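Local coordinates for protein purine nucleoside phosphorylase (Anopheles gambiae, PDB 2P4S) that catalyses the reversible phosphorolysis of inosine, guanosine and their 2'-deoxy forms to free purine base and pentose 1-phosphate, working as a homotrimer in purine salvage, at residues Ala99-Leu102 with Leu103-Glu107; Val346-Gly349 with Lys350-Lys354; Leu356-Phe359 with Val360-Val364; Lys208-Val211 with Gly212-Met215. One frame throughout, in Å; residues are numbered along the deposited sequence.

Interaction 1: residues Ala99-Leu102 with Leu103-Glu107; sequences ATYL and LERTE
A chi1 of 178° swings the Tyr101 ring away from its own amide N, and one of -67° sets CG of Arg105 beside its N, so that the two side chains converge one turn apart on the last turns of helix 92-105, an i to i+4 aromatic-arginine pair. Arg105 extends from CG to NE to reach over the ring, and the turn at chi4 lays the guanidinium flat on it: the planes are 9° apart and the centres of the two groups 4.0 Å from each other. CZ stands off-centre over the ring in a cation-pi contact, while CD, on the other side of NE, rests over the same face as a CH-pi donor. The stack is locked by a bond to the backbone. NH1 of Arg105 donates to Tyr101 O at 2.8 Å, in the carbonyl plane and on a lone pair, so one side chain reads both the ring and the carbonyl of the same residue. One residue earlier, Glu104 crosses Thr100, OE2 lying 3.3 Å from CG2. The inward face belongs to Leu102 and Ala99, which pack on helix 178-191, Leu102 also reaching strands 130-134 and 152-158. The hydroxyl of Thr106 bonds to Asp131. Leu102 O takes Arg105 N at 2.9 Å and, weakly, Thr106 N at 3.1 Å.

Interaction 2: residues Val346-Gly349 with Lys350-Lys354; sequences VGVG and KNREK
The backbone carries the end of helix 342-350 through a type I turn, Lys350 to Glu353, into helix 353-370: Lys350 N bonds to Val346 O at 3.2 Å and Asn351 N to Gly347 O at 2.9 Å, after which Arg352 N reaches back three residues to Gly349 O. The side chains of Lys350, Asn351 and Arg352 bend back over helix 342-350. Arg352 lies alongside Val348, pointing the same way, and its NE sits 3.9 Å from Val348 CG1. The same NE makes a weak bond of 3.3 Å to Val348 O, which lies at the guanidinium edge and near its plane. A bend at chi3 (-135°) turns the arginine head along the valine. Lys350 crosses Val346 on another side of the helix; its CG rests 3.2 Å from Val346 O, and bends at chi3 and chi4 bring NZ back to 3.8 Å from Val346 CG1. The Asn351 amide lies against Gly347 O, ND2 3.0 Å away, at an angle too poor for a hydrogen bond. Arg352 occupies the N-cap position of helix 353-370, where Glu353 O accepts a bond from Gln126. The side chain of Val346, close to the phosphate-binding Ser118, is about 6 Å from the bound inhibitor. At the far end of helix 342-350, Val348 and Arg352 pack against Val211 and Gly212, in the turn that leads into strand 214-221.

Interaction 3: residues Leu356-Phe359 with Val360-Val364; sequences LGEF and VSRIV
OE2 of Glu358 is gripped twice by the guanidinium of Arg362, one turn further along helix 353-370. The main bond of this salt bridge is from NE, 2.6 Å long with an N-H...O angle of 163°, and it uses the anti lone pair of the oxygen; NH2 adds a weak second bond at 3.2 Å. OE2 therefore lies at the guanidinium edge, near its plane, yet the carboxylate is turned almost perpendicular, the two planes being 81° apart. The glutamate gets there by folding: CG is anti to the backbone N, and a bend at chi2 (58°) swings the carboxylate forward along the helix toward the extended arginine. NH1 of Arg362 donates to Gln265, a second hold on the head that links this helix to the end of helix 253-265.

A different face of the helix is apolar. Ile363 sends CD1 over the face of the Phe359 ring, 3.8 Å from the centroid, a CH-pi contact displaced somewhat toward the rim. The same methyl lies 3.3 Å from Phe359 O. Val360 CG2 lies 4.3 Å from Phe359 CD2. Around this cluster stand Ile262 and Ala259 of helix 253-265 and Phe321 and Phe323 of strand 319-329, Phe323 meeting Phe359 edge-to-face. Salt bridge and CH-pi contact alike follow the i to i+4 spacing of an amphipathic helix packed against the central beta-sheet in the alpha/beta fold of the PNP/MTAP phosphorylases.

Interaction 4: residues Lys208-Val211 with Gly212-Met215; sequences KYRV and GDIM
Asp213 turns its side chain back onto Arg210 across a type II beta turn. Its CB lies 3.2 Å from Arg210 O, the acceptor for Asp213 N (3.0 Å), and CG comes equally near to that carbonyl oxygen. From there the carboxylate divides its work. OD2 receives Arg210 N at 2.8 Å, the donor approaching from well above the carboxylate plane, and it also forms a salt bridge with Arg273 of strand 272-279. OD1 accepts from a water that donates as well to Val211 O, linking the carboxylate to the central peptide of the turn. Main-chain and side-chain bonds thus join Arg210 and Asp213 in both directions, and the nearby arginine would be expected to favour the charged carboxylate. Gly212, at phi 97°, fills the third position of the turn, where a CB would collide with Val211 O.

Tyr209, just before the turn, reaches across to Met215, two residues beyond it. The sulfur sits at the ring edge, 3.5 Å from the tyrosine OH and 3.6 Å from CE2, and the line from SD to the centroid makes 79° with the ring normal, a Met-aromatic contact of the edge kind. Met215 leaves with CG anti to the backbone N (chi1 -168°), which directs the thioether toward the phenol. Both side chains also touch Arg273 and Asp300. The arrangement is that of a glycine-containing type II turn leading into strand 214-221 of the central sheet, with the side chain of Val211 about 5 Å from that of Asn328 of the purine nucleoside site.

Overall arrangement
Interactions 2, 3 and 4 form one neighbourhood, whereas interaction 1 stands apart, its centre 26 to 38 Å from theirs. Interactions 2 and 3 share helix 353-370, Leu356 of the latter packing against Gly349. Val348 and Arg352 of interaction 2 rest on Val211 and Gly212, so the helix junction lies against the turn of interaction 4, and Leu356 meets Ile214. Place and chemistry correspond: the arginine stack of interaction 1 lies at the surface of a peripheral helix and the backbone-led junction of interaction 2 is partly buried, while interactions 3 and 4 are largely buried and combine apolar or sulfur-aromatic packing with carboxylates bonded to arginines.

Interaction 1: residues Ala99-Leu102 with Leu103-Glu107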
ATOM      1  N   ALA A  99      -6.778  27.436 -14.804  1.00 25.43           N
ATOM      2  CA  ALA A  99      -8.042  28.074 -14.378  1.00 26.06           C
ATOM      3  C   ALA A  99      -8.331  29.307 -15.279  1.00 26.52           C
ATOM      4  O   ALA A  99      -9.428  29.448 -15.843  1.00 24.62           O
ATOM      5  CB  ALA A  99      -7.988  28.480 -12.881  1.00 24.41           C
ATOM      6  N   THR A 100      -7.311  30.176 -15.406  1.00 28.02           N
ATOM      7  CA  THR A 100      -7.388  31.430 -16.193  1.00 28.33           C
ATOM      8  C   THR A 100      -7.739  31.125 -17.646  1.00 27.72           C
ATOM      9  O   THR A 100      -8.636  31.776 -18.198  1.00 28.24           O
ATOM     10  CB  THR A 100      -6.107  32.279 -16.071  1.00 29.11           C
ATOM     11  OG1 THR A 100      -6.026  32.805 -14.738  1.00 29.95           O
ATOM     12  CG2 THR A 100      -6.162  33.481 -17.021  1.00 30.96           C
ATOM     13  N   TYR A 101      -7.088  30.094 -18.210  1.00 25.89           N
ATOM     14  CA  TYR A 101      -7.388  29.609 -19.557  1.00 24.34           C
ATOM     15  C   TYR A 101      -8.880  29.373 -19.773  1.00 23.88           C
ATOM     16  O   TYR A 101      -9.462  29.769 -20.785  1.00 23.13           O
ATOM     17  CB  TYR A 101      -6.613  28.312 -19.858  1.00 23.46           C
ATOM     18  CG  TYR A 101      -6.917  27.752 -21.218  1.00 22.11           C
ATOM     19  CD1 TYR A 101      -6.190  28.174 -22.351  1.00 22.47           C
ATOM     20  CD2 TYR A 101      -7.942  26.820 -21.392  1.00 20.07           C
ATOM     21  CE1 TYR A 101      -6.484  27.684 -23.616  1.00 21.12           C
ATOM     22  CE2 TYR A 101      -8.255  26.321 -22.648  1.00 22.00           C
ATOM     23  CZ  TYR A 101      -7.504  26.759 -23.774  1.00 22.46           C
ATOM     24  OH  TYR A 101      -7.834  26.279 -25.037  1.00 19.81           O
ATOM     25  N   LEU A 102      -9.492  28.671 -18.838  1.00 23.47           N
ATOM     26  CA  LEU A 102     -10.923  28.359 -18.953  1.00 23.43           C
ATOM     27  C   LEU A 102     -11.796  29.594 -18.630  1.00 23.28           C
ATOM     28  O   LEU A 102     -12.793  29.835 -19.281  1.00 23.73           O
ATOM     29  CB  LEU A 102     -11.256  27.181 -18.008  1.00 22.79           C
ATOM     30  CG  LEU A 102     -10.542  25.839 -18.324  1.00 20.83           C
ATOM     31  CD1 LEU A 102     -10.538  24.866 -17.125  1.00 19.53           C
ATOM     32  CD2 LEU A 102     -11.210  25.216 -19.523  1.00 16.74           C
ATOM     33  N   LEU A 103     -11.427  30.346 -17.605  1.00 23.96           N
ATOM     34  CA  LEU A 103     -12.199  31.525 -17.191  1.00 26.36           C
ATOM     35  C   LEU A 103     -12.272  32.584 -18.300  1.00 27.25           C
ATOM     36  O   LEU A 103     -13.269  33.280 -18.389  1.00 27.52           O
ATOM     37  CB  LEU A 103     -11.603  32.149 -15.930  1.00 26.33           C
ATOM     38  CG  LEU A 103     -11.776  31.393 -14.607  1.00 27.51           C
ATOM     39  CD1 LEU A 103     -10.905  32.041 -13.511  1.00 29.39           C
ATOM     40  CD2 LEU A 103     -13.221  31.326 -14.207  1.00 24.34           C
ATOM     41  N   GLU A 104     -11.208  32.669 -19.123  1.00 28.29           N
ATOM     42  CA  GLU A 104     -11.130  33.496 -20.345  1.00 29.51           C
ATOM     43  C   GLU A 104     -12.037  33.025 -21.457  1.00 28.30           C
ATOM     44  O   GLU A 104     -12.482  33.822 -22.297  1.00 29.24           O
ATOM     45  CB  GLU A 104      -9.674  33.583 -20.830  1.00 29.38           C
ATOM     46  CG  GLU A 104      -8.865  34.544 -19.921  1.00 31.79           C
ATOM     47  CD  GLU A 104      -7.365  34.627 -20.243  1.00 34.40           C
ATOM     48  OE1 GLU A 104      -6.846  33.801 -21.058  1.00 39.20           O
ATOM     49  OE2 GLU A 104      -6.691  35.510 -19.630  1.00 38.64           O
ATOM     50  N   ARG A 105     -12.385  31.742 -21.439  1.00 27.29           N
ATOM     51  CA  ARG A 105     -13.155  31.148 -22.537  1.00 26.10           C
ATOM     52  C   ARG A 105     -14.598  30.764 -22.223  1.00 25.81           C
ATOM     53  O   ARG A 105     -15.292  30.218 -23.068  1.00 25.94           O
ATOM     54  CB  ARG A 105     -12.371  29.976 -23.147  1.00 26.09           C
ATOM     55  CG  ARG A 105     -11.141  30.491 -23.827  1.00 26.34           C
ATOM     56  CD  ARG A 105     -10.103  29.433 -24.120  1.00 25.51           C
ATOM     57  NE  ARG A 105      -8.970  30.057 -24.798  1.00 22.15           N
ATOM     58  CZ  ARG A 105      -8.005  30.745 -24.200  1.00 23.85           C
ATOM     59  NH1 ARG A 105      -7.983  30.906 -22.885  1.00 20.32           N
ATOM     60  NH2 ARG A 105      -7.032  31.272 -24.940  1.00 23.86           N
ATOM     61  N   THR A 106     -15.045  31.028 -21.007  1.00 25.77           N
ATOM     62  CA  THR A 106     -16.454  30.909 -20.673  1.00 26.46           C
ATOM     63  C   THR A 106     -16.804  32.084 -19.759  1.00 27.61           C
ATOM     64  O   THR A 106     -15.969  32.537 -18.962  1.00 27.72           O
ATOM     65  CB  THR A 106     -16.841  29.505 -20.001  1.00 27.25           C
ATOM     66  OG1 THR A 106     -18.258  29.441 -19.775  1.00 26.95           O
ATOM     67  CG2 THR A 106     -16.095  29.240 -18.663  1.00 23.24           C
ATOM     68  N   GLU A 107     -18.025  32.573 -19.874  1.00 28.89           N
ATOM     69  CA  GLU A 107     -18.534  33.559 -18.923  1.00 31.92           C
ATOM     70  C   GLU A 107     -19.146  32.945 -17.649  1.00 31.39           C
ATOM     71  O   GLU A 107     -19.413  33.649 -16.679  1.00 30.91           O
ATOM     72  CB  GLU A 107     -19.585  34.422 -19.619  1.00 32.65           C
ATOM     73  CG  GLU A 107     -18.952  35.469 -20.543  1.00 39.47           C
ATOM     74  CD  GLU A 107     -19.965  36.531 -20.933  1.00 48.98           C
ATOM     75  OE1 GLU A 107     -19.979  37.615 -20.276  1.00 51.35           O
ATOM     76  OE2 GLU A 107     -20.773  36.253 -21.858  1.00 50.82           O
TER

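Interaction 2: residues Val346-Gly349 with Lys350-Lys354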
ATOM      1  N   VAL A 346     -20.886   0.208 -17.633  1.00 21.51           N
ATOM      2  CA  VAL A 346     -21.213   1.497 -18.191  1.00 21.95           C
ATOM      3  C   VAL A 346     -22.695   1.487 -18.564  1.00 22.42           C
ATOM      4  O   VAL A 346     -23.378   2.452 -18.307  1.00 22.06           O
ATOM      5  CB  VAL A 346     -20.282   1.834 -19.418  1.00 23.18           C
ATOM      6  CG1 VAL A 346     -20.674   3.144 -20.106  1.00 22.75           C
ATOM      7  CG2 VAL A 346     -18.811   1.868 -18.956  1.00 21.05           C
ATOM      8  N   GLY A 347     -23.183   0.372 -19.123  1.00 22.82           N
ATOM      9  CA  GLY A 347     -24.614   0.190 -19.431  1.00 23.36           C
ATOM     10  C   GLY A 347     -25.611   0.384 -18.289  1.00 23.62           C
ATOM     11  O   GLY A 347     -26.739   0.823 -18.511  1.00 25.19           O
ATOM     12  N   VAL A 348     -25.224   0.038 -17.066  1.00 23.61           N
ATOM     13  CA  VAL A 348     -26.103   0.177 -15.899  1.00 22.62           C
ATOM     14  C   VAL A 348     -26.458   1.683 -15.682  1.00 24.01           C
ATOM     15  O   VAL A 348     -27.639   2.034 -15.453  1.00 23.07           O
ATOM     16  CB  VAL A 348     -25.452  -0.471 -14.635  1.00 22.58           C
ATOM     17  CG1 VAL A 348     -26.254  -0.180 -13.352  1.00 20.81           C
ATOM     18  CG2 VAL A 348     -25.276  -1.974 -14.818  1.00 21.32           C
ATOM     19  N   GLY A 349     -25.453   2.549 -15.761  1.00 23.44           N
ATOM     20  CA  GLY A 349     -25.670   3.985 -15.703  1.00 26.12           C
ATOM     21  C   GLY A 349     -26.417   4.618 -16.861  1.00 27.49           C
ATOM     22  O   GLY A 349     -27.271   5.487 -16.629  1.00 27.02           O
ATOM     23  N   LYS A 350     -26.094   4.196 -18.099  1.00 29.35           N
ATOM     24  CA  LYS A 350     -26.791   4.627 -19.321  1.00 31.83           C
ATOM     25  C   LYS A 350     -28.252   4.292 -19.213  1.00 31.31           C
ATOM     26  O   LYS A 350     -29.090   5.108 -19.579  1.00 30.65           O
ATOM     27  CB  LYS A 350     -26.265   3.939 -20.592  1.00 31.79           C
ATOM     28  CG  LYS A 350     -24.743   3.992 -20.771  1.00 36.27           C
ATOM     29  CD  LYS A 350     -24.243   3.199 -22.040  1.00 36.54           C
ATOM     30  CE  LYS A 350     -23.825   4.174 -23.157  1.00 43.38           C
ATOM     31  NZ  LYS A 350     -22.766   5.131 -22.652  1.00 43.77           N
ATOM     32  N   ASN A 351     -28.547   3.090 -18.720  1.00 31.81           N
ATOM     33  CA  ASN A 351     -29.933   2.672 -18.489  1.00 33.05           C
ATOM     34  C   ASN A 351     -30.670   3.460 -17.377  1.00 32.60           C
ATOM     35  O   ASN A 351     -31.882   3.298 -17.210  1.00 32.99           O
ATOM     36  CB  ASN A 351     -30.042   1.142 -18.253  1.00 33.46           C
ATOM     37  CG  ASN A 351     -29.605   0.317 -19.482  1.00 36.56           C
ATOM     38  OD1 ASN A 351     -29.687   0.778 -20.628  1.00 37.21           O
ATOM     39  ND2 ASN A 351     -29.112  -0.895 -19.234  1.00 40.23           N
ATOM     40  N   ARG A 352     -29.937   4.294 -16.631  1.00 32.34           N
ATOM     41  CA  ARG A 352     -30.507   5.100 -15.537  1.00 31.71           C
ATOM     42  C   ARG A 352     -30.267   6.605 -15.659  1.00 31.03           C
ATOM     43  O   ARG A 352     -30.337   7.340 -14.673  1.00 30.50           O
ATOM     44  CB  ARG A 352     -30.006   4.584 -14.195  1.00 31.59           C
ATOM     45  CG  ARG A 352     -30.727   3.364 -13.797  1.00 32.31           C
ATOM     46  CD  ARG A 352     -29.864   2.468 -12.945  1.00 36.50           C
ATOM     47  NE  ARG A 352     -29.982   1.061 -13.385  1.00 38.70           N
ATOM     48  CZ  ARG A 352     -30.797   0.191 -12.819  1.00 38.90           C
ATOM     49  NH1 ARG A 352     -31.561   0.585 -11.800  1.00 44.06           N
ATOM     50  NH2 ARG A 352     -30.847  -1.056 -13.245  1.00 37.75           N
ATOM     51  N   GLU A 353     -30.024   7.073 -16.874  1.00 30.81           N
ATOM     52  CA  GLU A 353     -29.611   8.462 -17.062  1.00 31.89           C
ATOM     53  C   GLU A 353     -30.666   9.505 -16.628  1.00 30.51           C
ATOM     54  O   GLU A 353     -30.318  10.591 -16.135  1.00 29.02           O
ATOM     55  CB  GLU A 353     -29.119   8.703 -18.519  1.00 31.03           C
ATOM     56  CG  GLU A 353     -30.207   8.654 -19.564  1.00 34.21           C
ATOM     57  CD  GLU A 353     -29.684   8.810 -21.010  1.00 36.31           C
ATOM     58  OE1 GLU A 353     -28.896   9.766 -21.286  1.00 39.75           O
ATOM     59  OE2 GLU A 353     -30.106   7.977 -21.858  1.00 39.07           O
ATOM     60  N   LYS A 354     -31.944   9.172 -16.827  1.00 30.61           N
ATOM     61  CA  LYS A 354     -33.022  10.077 -16.462  1.00 31.34           C
ATOM     62  C   LYS A 354     -33.012  10.263 -14.928  1.00 29.39           C
ATOM     63  O   LYS A 354     -32.907  11.377 -14.427  1.00 28.87           O
ATOM     64  CB  LYS A 354     -34.344   9.521 -17.010  1.00 32.64           C
ATOM     65  CG  LYS A 354     -35.506  10.499 -17.063  1.00 39.54           C
ATOM     66  CD  LYS A 354     -36.344  10.235 -18.352  1.00 49.52           C
ATOM     67  CE  LYS A 354     -37.884  10.430 -18.144  1.00 52.53           C
ATOM     68  NZ  LYS A 354     -38.296  11.870 -17.985  1.00 54.25           N
TER

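Interaction 3: residues Leu356-Phe359 with Val360-Val364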
ATOM      1  N   LEU A 356     -30.581   9.400 -12.623  1.00 26.50           N
ATOM      2  CA  LEU A 356     -29.317   9.970 -12.197  1.00 26.28           C
ATOM      3  C   LEU A 356     -29.303  11.481 -12.376  1.00 24.71           C
ATOM      4  O   LEU A 356     -28.876  12.203 -11.480  1.00 23.31           O
ATOM      5  CB  LEU A 356     -28.147   9.312 -12.944  1.00 27.50           C
ATOM      6  CG  LEU A 356     -27.884   7.799 -12.677  1.00 29.07           C
ATOM      7  CD1 LEU A 356     -27.129   7.156 -13.864  1.00 26.58           C
ATOM      8  CD2 LEU A 356     -27.106   7.580 -11.411  1.00 28.76           C
ATOM      9  N   GLY A 357     -29.836  11.954 -13.502  1.00 24.61           N
ATOM     10  CA  GLY A 357     -29.851  13.398 -13.815  1.00 24.13           C
ATOM     11  C   GLY A 357     -30.778  14.179 -12.893  1.00 23.77           C
ATOM     12  O   GLY A 357     -30.402  15.214 -12.341  1.00 23.38           O
ATOM     13  N   GLU A 358     -31.982  13.653 -12.708  1.00 23.60           N
ATOM     14  CA  GLU A 358     -32.960  14.228 -11.781  1.00 24.73           C
ATOM     15  C   GLU A 358     -32.414  14.297 -10.358  1.00 23.71           C
ATOM     16  O   GLU A 358     -32.501  15.338  -9.696  1.00 24.10           O
ATOM     17  CB  GLU A 358     -34.244  13.407 -11.825  1.00 25.07           C
ATOM     18  CG  GLU A 358     -35.425  14.045 -11.086  1.00 31.51           C
ATOM     19  CD  GLU A 358     -35.800  15.457 -11.612  1.00 39.05           C
ATOM     20  OE1 GLU A 358     -35.874  15.648 -12.862  1.00 42.87           O
ATOM     21  OE2 GLU A 358     -36.011  16.376 -10.774  1.00 39.16           O
ATOM     22  N   PHE A 359     -31.814  13.190  -9.910  1.00 23.09           N
ATOM     23  CA  PHE A 359     -31.178  13.078  -8.568  1.00 21.79           C
ATOM     24  C   PHE A 359     -30.086  14.111  -8.387  1.00 20.72           C
ATOM     25  O   PHE A 359     -30.109  14.907  -7.450  1.00 20.44           O
ATOM     26  CB  PHE A 359     -30.665  11.616  -8.333  1.00 21.39           C
ATOM     27  CG  PHE A 359     -29.991  11.387  -6.983  1.00 21.16           C
ATOM     28  CD1 PHE A 359     -30.755  11.210  -5.814  1.00 19.56           C
ATOM     29  CD2 PHE A 359     -28.605  11.336  -6.887  1.00 17.01           C
ATOM     30  CE1 PHE A 359     -30.138  10.978  -4.572  1.00 22.24           C
ATOM     31  CE2 PHE A 359     -27.974  11.083  -5.637  1.00 21.71           C
ATOM     32  CZ  PHE A 359     -28.746  10.915  -4.480  1.00 22.22           C
ATOM     33  N   VAL A 360     -29.135  14.135  -9.308  1.00 21.15           N
ATOM     34  CA  VAL A 360     -28.039  15.104  -9.204  1.00 20.68           C
ATOM     35  C   VAL A 360     -28.508  16.580  -9.308  1.00 21.21           C
ATOM     36  O   VAL A 360     -28.015  17.470  -8.603  1.00 20.76           O
ATOM     37  CB  VAL A 360     -26.898  14.792 -10.206  1.00 20.63           C
ATOM     38  CG1 VAL A 360     -25.861  15.958 -10.260  1.00 18.77           C
ATOM     39  CG2 VAL A 360     -26.199  13.479  -9.783  1.00 19.50           C
ATOM     40  N   SER A 361     -29.450  16.802 -10.205  1.00 21.52           N
ATOM     41  CA  SER A 361     -30.061  18.106 -10.429  1.00 23.37           C
ATOM     42  C   SER A 361     -30.767  18.671  -9.180  1.00 22.52           C
ATOM     43  O   SER A 361     -30.613  19.849  -8.830  1.00 23.85           O
ATOM     44  CB  SER A 361     -31.023  17.939 -11.617  1.00 23.59           C
ATOM     45  OG  SER A 361     -31.680  19.130 -11.860  1.00 30.15           O
ATOM     46  N   ARG A 362     -31.494  17.815  -8.467  1.00 22.79           N
ATOM     47  CA  ARG A 362     -32.054  18.187  -7.157  1.00 22.18           C
ATOM     48  C   ARG A 362     -31.046  18.462  -6.041  1.00 22.46           C
ATOM     49  O   ARG A 362     -31.281  19.374  -5.248  1.00 22.07           O
ATOM     50  CB  ARG A 362     -33.112  17.193  -6.734  1.00 22.82           C
ATOM     51  CG  ARG A 362     -34.246  17.207  -7.696  1.00 23.54           C
ATOM     52  CD  ARG A 362     -35.484  16.581  -7.172  1.00 26.91           C
ATOM     53  NE  ARG A 362     -36.502  16.546  -8.231  1.00 27.97           N
ATOM     54  CZ  ARG A 362     -37.813  16.438  -8.014  1.00 31.27           C
ATOM     55  NH1 ARG A 362     -38.276  16.323  -6.767  1.00 30.54           N
ATOM     56  NH2 ARG A 362     -38.658  16.406  -9.045  1.00 30.86           N
ATOM     57  N   ILE A 363     -29.926  17.710  -5.975  1.00 21.90           N
ATOM     58  CA  ILE A 363     -28.821  18.075  -5.050  1.00 21.96           C
ATOM     59  C   ILE A 363     -28.196  19.432  -5.327  1.00 21.42           C
ATOM     60  O   ILE A 363     -27.976  20.219  -4.408  1.00 21.43           O
ATOM     61  CB  ILE A 363     -27.692  16.982  -4.930  1.00 22.87           C
ATOM     62  CG1 ILE A 363     -28.119  15.910  -3.909  1.00 24.81           C
ATOM     63  CG2 ILE A 363     -26.375  17.566  -4.359  1.00 21.51           C
ATOM     64  CD1 ILE A 363     -28.478  14.660  -4.615  1.00 27.91           C
ATOM     65  N   VAL A 364     -27.901  19.704  -6.589  1.00 21.58           N
ATOM     66  CA  VAL A 364     -27.299  20.988  -6.982  1.00 22.44           C
ATOM     67  C   VAL A 364     -28.283  22.134  -6.656  1.00 23.49           C
ATOM     68  O   VAL A 364     -27.877  23.221  -6.165  1.00 23.42           O
ATOM     69  CB  VAL A 364     -26.934  20.955  -8.508  1.00 22.89           C
ATOM     70  CG1 VAL A 364     -26.604  22.363  -9.036  1.00 21.70           C
ATOM     71  CG2 VAL A 364     -25.790  20.002  -8.750  1.00 20.74           C
TER

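Interaction 4: residues Lys208-Val211 with Gly212-Met215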
ATOM      1  N   LYS A 208     -26.502  -7.002   0.614  1.00 21.40           N
ATOM      2  CA  LYS A 208     -27.894  -6.533   0.614  1.00 21.80           C
ATOM      3  C   LYS A 208     -28.128  -5.509  -0.460  1.00 21.15           C
ATOM      4  O   LYS A 208     -29.283  -5.261  -0.815  1.00 21.60           O
ATOM      5  CB  LYS A 208     -28.332  -6.071   2.012  1.00 21.84           C
ATOM      6  CG  LYS A 208     -28.210  -7.311   2.930  1.00 28.39           C
ATOM      7  CD  LYS A 208     -29.119  -7.333   4.133  1.00 39.78           C
ATOM      8  CE  LYS A 208     -28.457  -6.806   5.424  1.00 41.67           C
ATOM      9  NZ  LYS A 208     -29.332  -7.159   6.611  1.00 43.77           N
ATOM     10  N   TYR A 209     -27.033  -4.965  -1.008  1.00 19.21           N
ATOM     11  CA  TYR A 209     -27.120  -4.057  -2.167  1.00 18.98           C
ATOM     12  C   TYR A 209     -27.596  -4.804  -3.423  1.00 18.92           C
ATOM     13  O   TYR A 209     -27.470  -6.017  -3.522  1.00 19.54           O
ATOM     14  CB  TYR A 209     -25.782  -3.371  -2.434  1.00 16.67           C
ATOM     15  CG  TYR A 209     -25.327  -2.408  -1.376  1.00 17.25           C
ATOM     16  CD1 TYR A 209     -25.993  -2.294  -0.130  1.00 16.72           C
ATOM     17  CD2 TYR A 209     -24.189  -1.600  -1.602  1.00 15.89           C
ATOM     18  CE1 TYR A 209     -25.535  -1.398   0.850  1.00 15.14           C
ATOM     19  CE2 TYR A 209     -23.754  -0.714  -0.667  1.00 13.58           C
ATOM     20  CZ  TYR A 209     -24.413  -0.613   0.561  1.00 14.34           C
ATOM     21  OH  TYR A 209     -23.924   0.271   1.473  1.00 14.55           O
ATOM     22  N   ARG A 210     -28.162  -4.055  -4.368  1.00 20.14           N
ATOM     23  CA  ARG A 210     -28.609  -4.570  -5.650  1.00 21.54           C
ATOM     24  C   ARG A 210     -27.991  -3.730  -6.784  1.00 20.69           C
ATOM     25  O   ARG A 210     -27.742  -2.526  -6.629  1.00 21.49           O
ATOM     26  CB  ARG A 210     -30.157  -4.544  -5.739  1.00 20.84           C
ATOM     27  CG  ARG A 210     -30.833  -5.484  -4.726  1.00 23.34           C
ATOM     28  CD  ARG A 210     -32.358  -5.285  -4.727  1.00 26.05           C
ATOM     29  NE  ARG A 210     -33.061  -6.095  -3.713  1.00 34.44           N
ATOM     30  CZ  ARG A 210     -33.320  -7.398  -3.852  1.00 39.96           C
ATOM     31  NH1 ARG A 210     -32.928  -8.049  -4.956  1.00 40.00           N
ATOM     32  NH2 ARG A 210     -33.965  -8.066  -2.889  1.00 41.13           N
ATOM     33  N   VAL A 211     -27.755  -4.363  -7.927  1.00 20.44           N
ATOM     34  CA  VAL A 211     -27.253  -3.659  -9.101  1.00 20.31           C
ATOM     35  C   VAL A 211     -28.230  -2.543  -9.433  1.00 20.40           C
ATOM     36  O   VAL A 211     -29.454  -2.775  -9.483  1.00 20.78           O
ATOM     37  CB  VAL A 211     -27.126  -4.629 -10.333  1.00 20.71           C
ATOM     38  CG1 VAL A 211     -26.917  -3.838 -11.641  1.00 18.28           C
ATOM     39  CG2 VAL A 211     -25.994  -5.667 -10.096  1.00 20.02           C
ATOM     40  N   GLY A 212     -27.711  -1.340  -9.679  1.00 19.76           N
ATOM     41  CA  GLY A 212     -28.590  -0.217  -9.965  1.00 17.98           C
ATOM     42  C   GLY A 212     -28.877   0.650  -8.739  1.00 17.36           C
ATOM     43  O   GLY A 212     -29.405   1.743  -8.878  1.00 16.50           O
ATOM     44  N   ASP A 213     -28.536   0.182  -7.537  1.00 17.13           N
ATOM     45  CA  ASP A 213     -28.656   1.019  -6.337  1.00 16.98           C
ATOM     46  C   ASP A 213     -27.652   2.134  -6.428  1.00 17.80           C
ATOM     47  O   ASP A 213     -26.578   1.991  -7.063  1.00 17.51           O
ATOM     48  CB  ASP A 213     -28.324   0.200  -5.056  1.00 17.09           C
ATOM     49  CG  ASP A 213     -29.430  -0.815  -4.666  1.00 18.06           C
ATOM     50  OD1 ASP A 213     -30.500  -0.886  -5.327  1.00 20.69           O
ATOM     51  OD2 ASP A 213     -29.217  -1.579  -3.696  1.00 20.50           O
ATOM     52  N   ILE A 214     -27.974   3.243  -5.751  1.00 18.68           N
ATOM     53  CA  ILE A 214     -27.037   4.316  -5.508  1.00 18.03           C
ATOM     54  C   ILE A 214     -26.663   4.260  -4.033  1.00 17.68           C
ATOM     55  O   ILE A 214     -27.536   4.349  -3.156  1.00 17.89           O
ATOM     56  CB  ILE A 214     -27.691   5.649  -5.857  1.00 18.88           C
ATOM     57  CG1 ILE A 214     -27.962   5.711  -7.371  1.00 21.38           C
ATOM     58  CG2 ILE A 214     -26.895   6.856  -5.323  1.00 17.28           C
ATOM     59  CD1 ILE A 214     -28.882   6.871  -7.751  1.00 24.27           C
ATOM     60  N   MET A 215     -25.382   4.085  -3.763  1.00 16.21           N
ATOM     61  CA  MET A 215     -24.867   4.220  -2.422  1.00 16.02           C
ATOM     62  C   MET A 215     -24.280   5.598  -2.196  1.00 16.15           C
ATOM     63  O   MET A 215     -23.227   5.902  -2.748  1.00 16.45           O
ATOM     64  CB  MET A 215     -23.786   3.180  -2.139  1.00 15.90           C
ATOM     65  CG  MET A 215     -23.436   3.095  -0.639  1.00 14.84           C
ATOM     66  SD  MET A 215     -21.842   2.371  -0.350  1.00 16.91           S
ATOM     67  CE  MET A 215     -20.715   3.685  -0.905  1.00 12.07           C
TER
HETATM   68  O   HOH W   1     -31.425  -1.447  -7.842  1.00 19.67           O